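Local coordinates for flagellar protein (Xanthomonas campestris pv. campestris, PDB 3C12) that probably serves as the hook-capping scaffold needed to build the hook of the bacterial flagellum, represented here by its C-terminal domain, at residues V21-T26 with G77-A82. Residues are numbered along the deposited sequence; the frame is centred on the assembly and turned at random.
Sequences VAIDAT and GNRMAA
Arg79 reaches across from the 77-82 part of the loop leading into strand 83-93 to the turn that follows strand 20-23, and its guanidinium meets the backbone carbonyls of Asp24 and Ala25. Both segments belong to the Ig-like part of this FlgD C-terminal domain. NH2 of Arg79 donates to O of Asp24 at 3.2 Å with an N-H...O angle of 144°, though the modelled place of that nitrogen is less certain. The Asp24 oxygen lies at the edge of the guanidinium, in its plane, whereas O of Ala25 sits over one face, 3.6 Å from CZ of Arg79. Ala82 lies alongside the turn, its CA 4.4 Å from CA of Asp24 and its methyl beside the carbonyls of Ile23 and Asp24.

A water completes the bridge. It accepts from NE of Arg79 and donates both to O of Asp24 and to O of Met80, the latter at 2.7 Å, so it ties the turn to the loop backbone as well as to the arginine. CG of Arg79 lies anti to the backbone N (chi1 175°), and the bend at chi2 then carries the chain over to the turn. The carboxylate of Asp24 is near the guanidinium but beyond salt-bridge range; its OD2 instead takes a hydrogen bond from N of Gly27, closing the turn locally.

Beneath this polar layer, the side chain of Ile23 turns toward the loop and is buried against Ala29, Trp70 and Tyr85. Met80 shares Trp70 and Tyr85, so both segments rest on the same aromatic pair. Further along, the backbone bonds of Ile23 with Gly83 and of Val21 with Tyr85 begin the antiparallel pairing of strands 20-23 and 83-93. The hydroxyl of Tyr85 is hydrogen-bonded to O of Ala81, the same carbonyl oxygen that CD1 of Ile23 approaches to 3.5 Å.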
ATOM      1  N   VAL A  21       8.110   1.945   6.826  1.00 45.02           N
ATOM      2  CA  VAL A  21       9.112   0.919   7.088  1.00 46.06           C
ATOM      3  C   VAL A  21       9.680   1.196   8.472  1.00 46.64           C
ATOM      4  O   VAL A  21       9.503   2.281   9.008  1.00 46.30           O
ATOM      5  CB  VAL A  21      10.258   0.975   6.058  1.00 46.09           C
ATOM      6  CG1 VAL A  21       9.708   0.795   4.657  1.00 46.29           C
ATOM      7  CG2 VAL A  21      10.981   2.296   6.161  1.00 45.90           C
ATOM      8  N   ALA A  22      10.359   0.228   9.063  1.00 48.16           N
ATOM      9  CA  ALA A  22      10.903   0.457  10.390  1.00 51.33           C
ATOM     10  C   ALA A  22      12.353   0.019  10.522  1.00 53.83           C
ATOM     11  O   ALA A  22      12.804  -0.898   9.830  1.00 53.94           O
ATOM     12  CB  ALA A  22      10.048  -0.253  11.428  1.00 50.26           C
ATOM     13  N   ILE A  23      13.085   0.698  11.400  1.00 56.27           N
ATOM     14  CA  ILE A  23      14.477   0.356  11.650  1.00 59.67           C
ATOM     15  C   ILE A  23      14.758   0.356  13.141  1.00 62.31           C
ATOM     16  O   ILE A  23      14.162   1.125  13.900  1.00 61.77           O
ATOM     17  CB  ILE A  23      15.465   1.350  11.000  1.00 59.49           C
ATOM     18  CG1 ILE A  23      15.045   2.782  11.328  1.00 59.92           C
ATOM     19  CG2 ILE A  23      15.577   1.082   9.519  1.00 58.24           C
ATOM     20  CD1 ILE A  23      16.081   3.819  10.963  1.00 59.35           C
ATOM     21  N   ASP A  24      15.654  -0.532  13.552  1.00 66.17           N
ATOM     22  CA  ASP A  24      16.073  -0.619  14.939  1.00 69.90           C
ATOM     23  C   ASP A  24      17.263   0.331  15.021  1.00 71.21           C
ATOM     24  O   ASP A  24      17.272   1.375  14.359  1.00 71.87           O
ATOM     25  CB  ASP A  24      16.496  -2.049  15.287  1.00 71.85           C
ATOM     26  CG  ASP A  24      17.427  -2.657  14.255  1.00 75.59           C
ATOM     27  OD1 ASP A  24      17.954  -3.758  14.516  1.00 77.31           O
ATOM     28  OD2 ASP A  24      17.630  -2.050  13.183  1.00 78.28           O
ATOM     29  N   ALA A  25      18.271  -0.013  15.811  1.00 72.17           N
ATOM     30  CA  ALA A  25      19.445   0.853  15.914  1.00 73.53           C
ATOM     31  C   ALA A  25      20.593   0.331  15.044  1.00 74.22           C
ATOM     32  O   ALA A  25      21.489   1.088  14.684  1.00 73.99           O
ATOM     33  CB  ALA A  25      19.891   0.980  17.376  1.00 72.81           C
ATOM     34  N   THR A  26      20.550  -0.958  14.704  1.00 75.84           N
ATOM     35  CA  THR A  26      21.581  -1.582  13.870  1.00 76.98           C
ATOM     36  C   THR A  26      21.346  -1.205  12.409  1.00 76.77           C
ATOM     37  O   THR A  26      22.298  -1.046  11.632  1.00 76.53           O
ATOM     38  CB  THR A  26      21.556  -3.127  14.002  1.00 78.50           C
ATOM     39  OG1 THR A  26      22.815  -3.659  13.570  1.00 79.43           O
ATOM     40  CG2 THR A  26      20.436  -3.737  13.140  1.00 79.28           C
ATOM     41  N   GLY A  77      24.002  11.218   5.077  1.00 59.93           N
ATOM     42  CA  GLY A  77      24.790  10.150   5.681  1.00 59.68           C
ATOM     43  C   GLY A  77      24.550   9.841   7.149  1.00 60.18           C
ATOM     44  O   GLY A  77      25.152   8.917   7.709  1.00 59.44           O
ATOM     45  N   ASN A  78      23.667  10.608   7.775  1.00 60.93           N
ATOM     46  CA  ASN A  78      23.359  10.430   9.192  1.00 61.76           C
ATOM     47  C   ASN A  78      22.419   9.264   9.526  1.00 61.20           C
ATOM     48  O   ASN A  78      21.350   9.099   8.919  1.00 61.40           O
ATOM     49  CB  ASN A  78      22.753  11.719   9.767  1.00 63.28           C
ATOM     50  CG  ASN A  78      23.744  12.871   9.817  1.00 64.76           C
ATOM     51  OD1 ASN A  78      23.385  13.983  10.208  1.00 65.59           O
ATOM     52  ND2 ASN A  78      24.997  12.610   9.428  1.00 65.08           N
ATOM     53  N   ARG A  79      22.826   8.469  10.512  1.00 60.00           N
ATOM     54  CA  ARG A  79      22.027   7.341  10.988  1.00 58.18           C
ATOM     55  C   ARG A  79      20.793   7.914  11.704  1.00 57.25           C
ATOM     56  O   ARG A  79      20.925   8.645  12.691  1.00 56.73           O
ATOM     57  CB  ARG A  79      22.845   6.507  11.972  1.00 57.78           C
ATOM     58  CG  ARG A  79      22.074   5.390  12.600  1.00 58.72           C
ATOM     59  CD  ARG A  79      21.755   4.334  11.575  1.00 60.97           C
ATOM     60  NE  ARG A  79      20.687   3.461  12.051  1.00 62.52           N
ATOM     61  CZ  ARG A  79      20.326   2.322  11.468  1.00 62.80           C
ATOM     62  NH1 ARG A  79      20.957   1.906  10.372  1.00 61.05           N
ATOM     63  NH2 ARG A  79      19.324   1.608  11.978  1.00 62.17           N
ATOM     64  N   MET A  80      19.604   7.601  11.194  1.00 55.28           N
ATOM     65  CA  MET A  80      18.375   8.097  11.795  1.00 52.84           C
ATOM     66  C   MET A  80      17.995   7.232  12.992  1.00 52.35           C
ATOM     67  O   MET A  80      18.467   6.096  13.123  1.00 51.79           O
ATOM     68  CB  MET A  80      17.251   8.092  10.761  1.00 49.97           C
ATOM     69  CG  MET A  80      17.512   8.992   9.575  1.00 45.47           C
ATOM     70  SD  MET A  80      17.646  10.675  10.077  1.00 39.11           S
ATOM     71  CE  MET A  80      16.021  11.084  10.308  1.00 38.97           C
ATOM     72  N   ALA A  81      17.148   7.775  13.864  1.00 51.84           N
ATOM     73  CA  ALA A  81      16.703   7.062  15.062  1.00 51.48           C
ATOM     74  C   ALA A  81      15.872   5.828  14.728  1.00 51.70           C
ATOM     75  O   ALA A  81      15.204   5.773  13.691  1.00 51.59           O
ATOM     76  CB  ALA A  81      15.891   7.991  15.949  1.00 48.88           C
ATOM     77  N   ALA A  82      15.926   4.830  15.606  1.00 51.95           N
ATOM     78  CA  ALA A  82      15.146   3.624  15.404  1.00 51.83           C
ATOM     79  C   ALA A  82      13.685   4.079  15.437  1.00 52.57           C
ATOM     80  O   ALA A  82      13.340   5.062  16.109  1.00 51.96           O
ATOM     81  CB  ALA A  82      15.424   2.619  16.510  1.00 50.98           C
TER
HETATM   82  O   HOH W   1      18.624   3.765  14.470  1.00 45.16           O